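Local coordinates for aminopeptidase N family protein (Idiomarina loihiensis L2TR, PDB 4FGM) that is a zinc-binding protein of the peptidase M61 family, probably acting as an aminopeptidase that hydrolyses peptide bonds, at residues H273-F276 and H277-I281; L452-L455 and L456-G460; V503-E507 and S508-A512; L246-R249 and K250-I253; A420-T423 and V424-L428. All blocks are in the same frame, centred on the assembly; numbering follows the deposited sequence.

Contact 1 (H273-F276 and H277-I281); sequences HEYF and HSWNI. With ZN (zinc ion), chain C; MAE (maleic acid), chain B.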
# COMPACT_ATOMS: atom_id res chain seq x y z
N HIS A 273 3.34 -1.44 8.48
CA HIS A 273 3.27 -0.35 7.52
C HIS A 273 2.00 0.49 7.70
O HIS A 273 2.05 1.73 7.76
CB HIS A 273 3.32 -0.93 6.10
CG HIS A 273 3.35 0.09 5.02
ND1 HIS A 273 4.52 0.48 4.39
CD2 HIS A 273 2.36 0.82 4.45
CE1 HIS A 273 4.24 1.40 3.48
NE2 HIS A 273 2.94 1.62 3.49
N GLU A 274 0.85 -0.17 7.79
CA GLU A 274 -0.40 0.56 7.94
C GLU A 274 -0.49 1.27 9.29
O GLU A 274 -0.95 2.41 9.38
CB GLU A 274 -1.59 -0.39 7.76
CG GLU A 274 -1.61 -1.15 6.44
CD GLU A 274 -1.38 -0.27 5.22
OE1 GLU A 274 -1.72 0.93 5.27
OE2 GLU A 274 -0.86 -0.78 4.20
N TYR A 275 -0.02 0.58 10.34
CA TYR A 275 -0.03 1.12 11.69
C TYR A 275 0.80 2.41 11.75
O TYR A 275 0.35 3.43 12.28
CB TYR A 275 0.56 0.10 12.67
CG TYR A 275 0.23 0.34 14.13
CD1 TYR A 275 -1.07 0.16 14.61
CD2 TYR A 275 1.23 0.71 15.04
CE1 TYR A 275 -1.37 0.33 15.95
CE2 TYR A 275 0.94 0.88 16.39
CZ TYR A 275 -0.35 0.69 16.84
OH TYR A 275 -0.64 0.82 18.18
N PHE A 276 2.00 2.37 11.18
CA PHE A 276 2.88 3.53 11.15
C PHE A 276 2.18 4.70 10.48
O PHE A 276 2.33 5.87 10.89
CB PHE A 276 4.15 3.20 10.35
CG PHE A 276 5.25 4.20 10.54
CD1 PHE A 276 6.05 4.18 11.68
CD2 PHE A 276 5.49 5.19 9.58
CE1 PHE A 276 7.06 5.11 11.87
CE2 PHE A 276 6.50 6.14 9.76
CZ PHE A 276 7.29 6.10 10.92
N HIS A 277 1.40 4.39 9.45
CA HIS A 277 0.65 5.40 8.70
C HIS A 277 -0.31 6.16 9.63
O HIS A 277 -0.74 7.28 9.30
CB HIS A 277 -0.15 4.75 7.56
CG HIS A 277 0.58 4.71 6.25
ND1 HIS A 277 1.30 5.78 5.76
CD2 HIS A 277 0.66 3.75 5.31
CE1 HIS A 277 1.78 5.48 4.56
NE2 HIS A 277 1.40 4.25 4.27
N SER A 278 -0.67 5.56 10.77
CA SER A 278 -1.56 6.23 11.72
C SER A 278 -0.97 7.59 12.07
O SER A 278 -1.69 8.59 12.27
CB SER A 278 -1.71 5.42 13.00
OG SER A 278 -2.57 4.33 12.77
N TRP A 279 0.36 7.62 12.20
CA TRP A 279 1.03 8.87 12.53
C TRP A 279 1.43 9.53 11.22
O TRP A 279 1.16 10.71 10.98
CB TRP A 279 2.29 8.60 13.33
CG TRP A 279 2.04 8.17 14.73
CD1 TRP A 279 1.97 8.97 15.84
CD2 TRP A 279 1.84 6.83 15.18
NE1 TRP A 279 1.75 8.20 16.97
CE2 TRP A 279 1.68 6.88 16.59
CE3 TRP A 279 1.80 5.58 14.54
CZ2 TRP A 279 1.47 5.74 17.36
CZ3 TRP A 279 1.60 4.44 15.30
CH2 TRP A 279 1.44 4.53 16.70
N ASN A 280 2.06 8.74 10.36
CA ASN A 280 2.53 9.26 9.09
C ASN A 280 1.51 9.12 7.97
O ASN A 280 1.29 8.00 7.48
CB ASN A 280 3.82 8.52 8.76
CG ASN A 280 4.73 9.26 7.80
OD1 ASN A 280 4.57 10.46 7.57
ND2 ASN A 280 5.73 8.55 7.26
N ILE A 281 0.83 10.23 7.68
CA ILE A 281 -0.23 10.37 6.67
C ILE A 281 -1.64 10.52 7.16
O ILE A 281 -2.48 11.08 6.43
CB ILE A 281 -0.20 9.25 5.60
CG1 ILE A 281 -0.82 9.78 4.30
CG2 ILE A 281 -1.13 8.11 6.01
CD1 ILE A 281 -0.15 11.04 3.80
ZN ZN C . 1.75 3.29 2.55
C1 MAE B . -0.14 2.30 0.92
O1 MAE B . 0.36 3.32 0.32
O2 MAE B . -0.28 2.36 2.17
C2 MAE B . -0.54 1.15 0.10
C3 MAE B . -1.56 0.97 -0.74
C4 MAE B . -2.59 1.96 -1.07
O3 MAE B . -2.70 3.10 -0.59
O4 MAE B . -3.39 1.58 -1.96
O HOH W 1 -3.80 2.79 9.90

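Contact 2 (L452-L455 and L456-G460); sequences LVEL and LQNFG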
# COMPACT_ATOMS: atom_id res chain seq x y z
N LEU A 452 25.08 4.51 -1.20
CA LEU A 452 24.89 3.92 0.13
C LEU A 452 26.02 2.98 0.52
O LEU A 452 26.10 2.56 1.67
CB LEU A 452 23.57 3.14 0.20
CG LEU A 452 22.23 3.88 0.18
CD1 LEU A 452 22.36 5.20 0.92
CD2 LEU A 452 21.79 4.13 -1.25
N VAL A 453 26.88 2.66 -0.44
CA VAL A 453 27.99 1.76 -0.18
C VAL A 453 28.90 2.26 0.94
O VAL A 453 29.20 1.53 1.88
CB VAL A 453 28.84 1.54 -1.45
CG1 VAL A 453 29.89 0.47 -1.20
CG2 VAL A 453 27.95 1.14 -2.62
N GLU A 454 29.34 3.51 0.82
CA GLU A 454 30.22 4.11 1.81
C GLU A 454 29.49 4.21 3.15
O GLU A 454 30.02 3.83 4.19
CB GLU A 454 30.66 5.50 1.33
CG GLU A 454 31.71 6.17 2.22
CD GLU A 454 32.33 7.40 1.58
OE1 GLU A 454 32.96 7.26 0.51
OE2 GLU A 454 32.19 8.51 2.15
N LEU A 455 28.26 4.72 3.10
CA LEU A 455 27.42 4.88 4.28
C LEU A 455 27.25 3.58 5.05
O LEU A 455 27.35 3.56 6.27
CB LEU A 455 26.05 5.41 3.84
CG LEU A 455 25.41 6.59 4.56
CD1 LEU A 455 26.47 7.52 5.12
CD2 LEU A 455 24.53 7.34 3.57
N LEU A 456 27.00 2.49 4.33
CA LEU A 456 26.82 1.17 4.96
C LEU A 456 28.13 0.58 5.46
O LEU A 456 28.15 -0.20 6.41
CB LEU A 456 26.16 0.21 3.96
CG LEU A 456 24.68 0.51 3.68
CD1 LEU A 456 24.27 -0.07 2.33
CD2 LEU A 456 23.84 -0.06 4.82
N GLN A 457 29.22 0.95 4.80
CA GLN A 457 30.54 0.47 5.17
C GLN A 457 30.87 1.04 6.55
O GLN A 457 31.46 0.36 7.39
CB GLN A 457 31.57 0.93 4.14
CG GLN A 457 32.62 -0.12 3.82
CD GLN A 457 33.38 0.21 2.55
OE1 GLN A 457 34.11 1.20 2.49
NE2 GLN A 457 33.22 -0.63 1.53
N ASN A 458 30.46 2.28 6.78
CA ASN A 458 30.70 2.94 8.06
C ASN A 458 29.98 2.24 9.20
O ASN A 458 30.25 2.53 10.37
CB ASN A 458 30.26 4.40 8.00
CG ASN A 458 31.25 5.27 7.26
OD1 ASN A 458 32.46 5.19 7.50
ND2 ASN A 458 30.75 6.11 6.36
N PHE A 459 29.07 1.33 8.88
CA PHE A 459 28.35 0.60 9.91
C PHE A 459 28.68 -0.88 9.86
O PHE A 459 28.00 -1.70 10.48
CB PHE A 459 26.84 0.80 9.79
CG PHE A 459 26.38 2.15 10.25
CD1 PHE A 459 26.58 3.28 9.47
CD2 PHE A 459 25.73 2.29 11.47
CE1 PHE A 459 26.15 4.54 9.90
CE2 PHE A 459 25.29 3.54 11.91
CZ PHE A 459 25.50 4.67 11.12
N GLY A 460 29.72 -1.22 9.11
CA GLY A 460 30.14 -2.61 9.02
C GLY A 460 29.34 -3.48 8.07
O GLY A 460 29.38 -4.71 8.19

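Contact 3 (V503-E507 and S508-A512); sequences VYHDE and SAYHA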
# COMPACT_ATOMS: atom_id res chain seq x y z
N VAL A 503 10.31 -5.78 -20.52
CA VAL A 503 11.55 -5.87 -21.28
C VAL A 503 12.38 -4.64 -20.93
O VAL A 503 11.96 -3.50 -21.15
CB VAL A 503 11.28 -5.92 -22.79
CG1 VAL A 503 12.62 -5.90 -23.55
CG2 VAL A 503 10.50 -7.20 -23.14
N TYR A 504 13.56 -4.88 -20.35
CA TYR A 504 14.45 -3.80 -19.94
C TYR A 504 15.19 -3.18 -21.11
O TYR A 504 15.83 -3.87 -21.90
CB TYR A 504 15.46 -4.30 -18.90
CG TYR A 504 14.79 -4.68 -17.60
CD1 TYR A 504 14.40 -3.71 -16.68
CD2 TYR A 504 14.51 -6.01 -17.30
CE1 TYR A 504 13.75 -4.05 -15.49
CE2 TYR A 504 13.87 -6.37 -16.12
CZ TYR A 504 13.49 -5.38 -15.22
OH TYR A 504 12.85 -5.74 -14.06
N HIS A 505 15.10 -1.86 -21.18
CA HIS A 505 15.72 -1.09 -22.24
C HIS A 505 17.20 -1.41 -22.48
O HIS A 505 17.96 -1.58 -21.54
CB HIS A 505 15.58 0.40 -21.94
CG HIS A 505 16.03 1.28 -23.06
ND1 HIS A 505 15.36 1.36 -24.25
CD2 HIS A 505 17.10 2.10 -23.17
CE1 HIS A 505 15.99 2.20 -25.05
NE2 HIS A 505 17.05 2.66 -24.42
N ASP A 506 17.57 -1.49 -23.75
CA ASP A 506 18.95 -1.74 -24.17
C ASP A 506 19.58 -3.08 -23.76
O ASP A 506 20.79 -3.25 -23.88
CB ASP A 506 19.85 -0.59 -23.70
CG ASP A 506 21.11 -0.46 -24.53
OD1 ASP A 506 20.99 -0.46 -25.77
OD2 ASP A 506 22.21 -0.35 -23.95
N GLU A 507 18.78 -4.03 -23.30
CA GLU A 507 19.34 -5.33 -22.92
C GLU A 507 19.05 -6.43 -23.96
O GLU A 507 18.50 -6.14 -25.03
CB GLU A 507 18.87 -5.70 -21.51
CG GLU A 507 19.49 -4.78 -20.46
CD GLU A 507 19.20 -5.18 -19.02
OE1 GLU A 507 18.96 -6.38 -18.77
OE2 GLU A 507 19.23 -4.30 -18.14
N SER A 508 19.42 -7.67 -23.67
CA SER A 508 19.25 -8.78 -24.62
C SER A 508 17.90 -8.93 -25.34
O SER A 508 17.84 -8.89 -26.56
CB SER A 508 19.62 -10.10 -23.94
OG SER A 508 20.96 -10.06 -23.49
N ALA A 509 16.83 -9.11 -24.58
CA ALA A 509 15.50 -9.25 -25.16
C ALA A 509 15.18 -8.05 -26.04
O ALA A 509 14.64 -8.18 -27.14
CB ALA A 509 14.47 -9.38 -24.05
N TYR A 510 15.52 -6.88 -25.53
CA TYR A 510 15.27 -5.64 -26.24
C TYR A 510 15.87 -5.61 -27.64
O TYR A 510 15.20 -5.21 -28.60
CB TYR A 510 15.81 -4.50 -25.40
CG TYR A 510 15.87 -3.19 -26.12
CD1 TYR A 510 17.02 -2.81 -26.81
CD2 TYR A 510 14.79 -2.32 -26.11
CE1 TYR A 510 17.08 -1.59 -27.48
CE2 TYR A 510 14.84 -1.11 -26.77
CZ TYR A 510 15.99 -0.74 -27.45
OH TYR A 510 16.06 0.48 -28.08
N HIS A 511 17.12 -6.03 -27.77
CA HIS A 511 17.78 -6.01 -29.07
C HIS A 511 17.26 -7.04 -30.04
O HIS A 511 17.36 -6.86 -31.25
CB HIS A 511 19.28 -6.17 -28.88
CG HIS A 511 19.93 -4.92 -28.38
ND1 HIS A 511 20.10 -3.81 -29.17
CD2 HIS A 511 20.38 -4.58 -27.15
CE1 HIS A 511 20.62 -2.83 -28.45
NE2 HIS A 511 20.80 -3.28 -27.22
N ALA A 512 16.71 -8.12 -29.51
CA ALA A 512 16.18 -9.18 -30.34
C ALA A 512 14.80 -8.80 -30.87
O ALA A 512 14.33 -9.37 -31.85
CB ALA A 512 16.10 -10.47 -29.53
O HOH W 2 15.89 -6.57 -22.87

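Contact 4 (L246-R249 and K250-I253); sequences LCSR and KDLI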
# COMPACT_ATOMS: atom_id res chain seq x y z
N LEU A 246 -5.79 -6.98 2.86
CA LEU A 246 -6.16 -8.13 2.05
C LEU A 246 -4.86 -8.92 2.00
O LEU A 246 -3.86 -8.44 1.49
CB LEU A 246 -6.56 -7.72 0.63
CG LEU A 246 -6.84 -8.92 -0.28
CD1 LEU A 246 -8.02 -9.72 0.27
CD2 LEU A 246 -7.10 -8.44 -1.70
N CYS A 247 -4.87 -10.13 2.56
CA CYS A 247 -3.66 -10.94 2.56
C CYS A 247 -3.89 -12.38 2.15
O CYS A 247 -5.02 -12.86 2.12
CB CYS A 247 -3.02 -10.92 3.95
SG CYS A 247 -3.91 -11.88 5.16
N SER A 248 -2.80 -13.06 1.83
CA SER A 248 -2.86 -14.46 1.42
C SER A 248 -2.91 -15.35 2.65
O SER A 248 -2.26 -15.08 3.66
CB SER A 248 -1.64 -14.79 0.57
OG SER A 248 -1.60 -13.93 -0.56
N ARG A 249 -3.69 -16.42 2.54
CA ARG A 249 -3.87 -17.36 3.64
C ARG A 249 -2.56 -17.96 4.12
O ARG A 249 -2.44 -18.35 5.28
CB ARG A 249 -4.83 -18.45 3.19
CG ARG A 249 -5.42 -19.30 4.30
CD ARG A 249 -6.67 -20.02 3.79
NE ARG A 249 -6.50 -20.40 2.40
CZ ARG A 249 -7.23 -19.92 1.40
NH1 ARG A 249 -8.20 -19.06 1.62
NH2 ARG A 249 -6.94 -20.29 0.16
N LYS A 250 -1.56 -18.02 3.24
CA LYS A 250 -0.27 -18.57 3.63
C LYS A 250 0.54 -17.61 4.48
O LYS A 250 1.53 -18.00 5.08
CB LYS A 250 0.55 -18.98 2.39
CG LYS A 250 0.81 -17.86 1.40
CD LYS A 250 1.71 -18.35 0.28
CE LYS A 250 1.70 -17.42 -0.93
NZ LYS A 250 2.21 -16.06 -0.62
N ASP A 251 0.12 -16.35 4.54
CA ASP A 251 0.84 -15.35 5.33
C ASP A 251 0.45 -15.37 6.80
O ASP A 251 1.12 -14.77 7.64
CB ASP A 251 0.59 -13.94 4.76
CG ASP A 251 1.00 -13.81 3.31
OD1 ASP A 251 1.88 -14.59 2.86
OD2 ASP A 251 0.46 -12.92 2.61
N LEU A 252 -0.65 -16.05 7.12
CA LEU A 252 -1.11 -16.12 8.50
C LEU A 252 -0.64 -17.42 9.12
O LEU A 252 -1.28 -18.46 8.97
CB LEU A 252 -2.64 -16.01 8.55
CG LEU A 252 -3.20 -14.69 8.01
CD1 LEU A 252 -4.71 -14.72 8.12
CD2 LEU A 252 -2.65 -13.51 8.79
N ILE A 253 0.49 -17.34 9.81
CA ILE A 253 1.11 -18.49 10.44
C ILE A 253 0.18 -19.31 11.35
O ILE A 253 -0.63 -18.77 12.11
CB ILE A 253 2.38 -18.01 11.20
CG1 ILE A 253 3.24 -19.21 11.60
CG2 ILE A 253 2.00 -17.16 12.40
CD1 ILE A 253 4.69 -18.85 11.82
O HOH W 3 1.36 -12.17 -0.28
O HOH W 4 -3.77 -19.27 7.52

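Contact 5 (A420-T423 and V424-L428); sequences ADDT and VINWL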
# COMPACT_ATOMS: atom_id res chain seq x y z
N ALA A 420 4.63 21.30 4.19
CA ALA A 420 4.72 21.85 2.84
C ALA A 420 5.83 21.05 2.16
O ALA A 420 6.56 20.31 2.83
CB ALA A 420 5.09 23.33 2.89
N ASP A 421 5.96 21.19 0.85
CA ASP A 421 6.97 20.42 0.12
C ASP A 421 8.39 20.51 0.66
O ASP A 421 9.13 19.53 0.64
CB ASP A 421 6.98 20.80 -1.36
CG ASP A 421 5.66 20.51 -2.04
OD1 ASP A 421 4.84 19.78 -1.45
OD2 ASP A 421 5.45 21.01 -3.17
N ASP A 422 8.77 21.68 1.17
CA ASP A 422 10.13 21.87 1.68
C ASP A 422 10.28 21.83 3.20
O ASP A 422 11.38 21.99 3.73
CB ASP A 422 10.70 23.19 1.14
CG ASP A 422 10.00 24.41 1.72
OD1 ASP A 422 8.76 24.37 1.90
OD2 ASP A 422 10.69 25.41 1.99
N THR A 423 9.17 21.59 3.90
CA THR A 423 9.20 21.54 5.37
C THR A 423 10.25 20.62 5.97
O THR A 423 11.04 21.04 6.81
CB THR A 423 7.82 21.12 5.93
OG1 THR A 423 6.84 22.11 5.58
CG2 THR A 423 7.89 20.99 7.46
N VAL A 424 10.26 19.36 5.55
CA VAL A 424 11.21 18.39 6.09
C VAL A 424 12.68 18.74 5.85
O VAL A 424 13.49 18.65 6.77
CB VAL A 424 10.91 16.96 5.56
CG1 VAL A 424 11.98 15.98 6.05
CG2 VAL A 424 9.54 16.51 6.05
N ILE A 425 13.04 19.13 4.63
CA ILE A 425 14.44 19.47 4.37
C ILE A 425 14.86 20.71 5.17
O ILE A 425 15.93 20.73 5.77
CB ILE A 425 14.72 19.68 2.86
CG1 ILE A 425 16.23 19.70 2.62
CG2 ILE A 425 14.08 20.97 2.37
CD1 ILE A 425 16.63 19.84 1.17
N ASN A 426 14.00 21.74 5.19
CA ASN A 426 14.31 22.95 5.94
C ASN A 426 14.40 22.63 7.43
O ASN A 426 15.26 23.17 8.13
CB ASN A 426 13.24 24.01 5.70
CG ASN A 426 13.29 24.58 4.30
OD1 ASN A 426 12.44 25.37 3.91
ND2 ASN A 426 14.30 24.18 3.53
N TRP A 427 13.52 21.76 7.90
CA TRP A 427 13.50 21.37 9.31
C TRP A 427 14.85 20.73 9.67
O TRP A 427 15.36 20.92 10.77
CB TRP A 427 12.38 20.37 9.57
CG TRP A 427 12.15 20.08 11.02
CD1 TRP A 427 11.36 20.77 11.88
CD2 TRP A 427 12.75 19.02 11.79
NE1 TRP A 427 11.42 20.22 13.14
CE2 TRP A 427 12.26 19.14 13.11
CE3 TRP A 427 13.64 17.99 11.48
CZ2 TRP A 427 12.65 18.27 14.13
CZ3 TRP A 427 14.02 17.11 12.50
CH2 TRP A 427 13.53 17.26 13.81
N LEU A 428 15.42 19.98 8.73
CA LEU A 428 16.70 19.34 8.96
C LEU A 428 17.85 20.33 8.77
O LEU A 428 18.86 20.26 9.48
CB LEU A 428 16.87 18.14 8.03
CG LEU A 428 15.95 16.95 8.32
CD1 LEU A 428 15.90 16.01 7.12
CD2 LEU A 428 16.45 16.23 9.55
O HOH W 5 8.51 18.35 3.35
O HOH W 6 11.23 18.58 2.17

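Contact 1 (H273-F276 and H277-I281)
His273 and His277, one helical turn apart, converge on a single zinc ion, and the second ring shows how a backbone positions a metal ligand. Starting at the backbone, His277 CB sits 3.1 Å from Glu274 O. CG and CD2 lie beside His273 O, the carbonyl that also accepts the His277 backbone N-H. Further out, CD2 meets Glu274 OE1 near the plane of the imidazole, at 3.7 Å. On the other flank ND1 donates to Asn280 O over 2.8 Å, with the oxygen in the ring plane. This bond and the metal together fix the ring's rotation, NE2, the tip, reaching the zinc ion at 2.0 Å. His273 NE2 binds the same metal at 2.3 Å; its CG stands anti to the backbone N (chi1 -176°), which carries the ring out to the metal, and its ND1 is held by Asp314. With Glu274 they make the HExxH motif of zinc metallopeptidases at the end of helix 262-277; Glu307 and maleate O2 complete the site. Beyond the motif the chain leaves the helix, and Phe276 O accepts from both Trp279 N and Asn280 N, the latter almost straight at 173°. Trp279 turns its edge toward the face of Tyr275 in an offset edge-to-face pair, CH2 lying 3.7 Å from Tyr275 CE2. Its NE1 is bonded to Glu217 O, while Tyr275 OH goes to His185. Were the indole cut back to an alanine, a gap beside Tyr275 is likely to open and Glu217 O to lose its donor. Asn280 ND2 comes to the edge of the Phe276 ring, 3.6 Å from CE2.

Contact 2 (L452-L455 and L456-G460)
Leu452, just ahead of the short helix 453-457, and Leu456 within it meet one turn apart. With CG anti to its carbonyl carbon (chi1 -72°), Leu456 sends CD1 back along the helix to 3.9 Å from Leu452 CB. The same branch passes close to Leu452 O, which accepts from Leu456 N at 2.8 Å. Gln457 N and Asn458 N continue the series, donating to Val453 O and Glu454 O. Phe459 is turned differently: its ring presents an edge to the preceding turn, CD1 lying 3.3 Å from Leu455 O with the oxygen near the ring plane. Phe459 also packs on Leu389 and Leu393 of helix 378-394, where Leu455 touches Met390. The chain then leaves the helix through a Schellman motif in which Gly460 is the C-prime residue. Gly460 N bonds to Gln457 O at 2.9 Å and Val461 N to Leu456 O, as the positive phi of Gly460 (80°) reverses the backbone. Leu452, Leu455 and Phe459 thus face helix 378-394 and Leu456 turns to strand 461-466, while the polar Glu454 and Gln457 are exposed, which implies an amphipathic turn fastened by apolar packing and terminated by backbone bonds.

Contact 3 (V503-E507 and S508-A512)
Glu507 occupies the N-cap position of helix 508-512, and its carbonyl receives His511 N across the first turn of a helix that follows a strand of the C-terminal antiparallel sheet, consistent with a PDZ domain. A type II beta turn from Tyr504 to Glu507 delivers the chain to this start. The bond from His511 N to Glu507 O measures 3.1 Å, while the Glu507 carboxylate leaves the contact for a salt bridge with Arg342. Tyr510 lies against the turn. Its CG stands anti to the backbone N (chi1 168°), which brings the ring there, with Asp506 N 3.4 Å from CG and over one face, offset toward the rim. The His505 ring runs beside it, pointing the same way, with planes 64° apart and CE1 3.5 Å from Tyr510 OH. At the root of the tyrosine, Val503 CG1 touches Tyr510 CB at 3.9 Å and also reaches Ala509 CB, so that the end of strand 497-503 packs on the helix. A water joins the two backbones there, donating to Tyr504 O and accepting from Tyr510 N at 2.7 Å. Further along the helix, His511 NE2 makes two weak bonds to Asp506, one to O and one to OD1, the latter 3.2 Å long. The carboxylate and imidazole planes are 66° apart; Asp506 O has a further partner in Gln564 NE2. The imidazole itself lies against the tyrosine, Tyr510 CD1 sitting 3.7 Å above the plane of the His511 ring and over its centre.

Contact 4 (L246-R249 and K250-I253)
Ser248 and Asp251 are joined by one firm backbone bond and one weak bond to the side chain. Asp251 N donates to Ser248 O at 2.8 Å, approaching from above the carbonyl plane. With its CG anti to the carbonyl carbon (chi1 -58°), Asp251 folds its carboxylate back over the turn, and OD2 takes the weak bond from Ser248 N at 3.4 Å. OD2 also lies beside Ser248 CB and accepts from a water at 3.1 Å. Ser248 OG is hydrogen-bonded to Gly233 N. The turn is the exit from strand 242-248, which runs between strands 222-230 and 235-238 of a five-stranded mixed sheet, and it starts the loop toward helix 262-277, where Asp251 touches Asn263 and Phe267. Lys250 takes the crowded position for its CG (chi1 58°), which carries the chain over Ser248 CB before it bends at its end, so that NZ makes a long salt bridge of 3.8 Å to Asp251 OD1; NZ also has a weak bond to Asn263. With the carboxylate lost to an alanine here, Ser248 N would probably be left without this acceptor and Lys250 without its nearby negative charge. Cys247 has its SG turned to Leu252, whose CG lies 4.1 Å from the sulfur. Leu252 N closes a weak bond to Arg249 O, and a second water donates to both Arg249 O and Leu252 O.

Contact 5 (A420-T423 and V424-L428)
Asp422 and Asn426, with Thr423 and Trp427, make the first backbone bonds of helix 423-429. Asn426 N donates to Asp422 O at 3.0 Å, almost straight at 167°, and Trp427 N follows to Thr423 O at 2.8 Å. Before them the chain is tied by a side chain: Thr423 OG1 lies anti to its own carbonyl carbon (chi1 -63°), which points it back along the chain to receive Ala420 N at 2.7 Å. Thr423 N in turn donates to Ala420 O, so the two residues hold each other by a reciprocal pair of bonds. Water-mediated bonds form the next group. One water donates to Ala420 O and accepts from Val424 N at 3.0 Å; another does the same between Asp421 O and Ile425 N, the last step measuring 3.1 Å. A third group is of carbon atoms set against backbone carbonyls. Ile425 CG2 lies 3.2 Å from Asp422 O, while the Ile425 side chain also touches Leu440 and Lys441 of helix 437-445. Trp427 CB rests 3.1 Å from Thr423 O, and with its CG anti to the backbone N (chi1 -171°) the indole swings away onto helix 401-413, packing on Val404 and Leu408 and bonding through NE1 to Glu411. In this way the segment joins the loop after helix 401-413 to two flanking helices. The chemistry implies that the early amide N-H groups of the helix, which have no preceding helical turn to supply carbonyls, are satisfied instead by loop oxygens, both directly and through water.

How the contacts relate
Each contact is local, closing only a turn or a helix end, and all five lie in series along the chain: none nests in or crosses another. Contact 4 comes first, where strand 242-248 leaves its mixed sheet. The chain then enters helix 262-277, whose end carries contact 1 and the zinc ion; the nearest atoms of these two contacts are about 8 Å apart. Contact 5 begins helix 423-429, again with nearest atoms about 8 Å from contact 1 but across the chain's centre from contact 4. Contact 2 ends helix 453-457 ahead of strand 461-466, and contact 3 starts helix 508-512 in the C-terminal sheet region, its centre about 39 Å from that of contact 1.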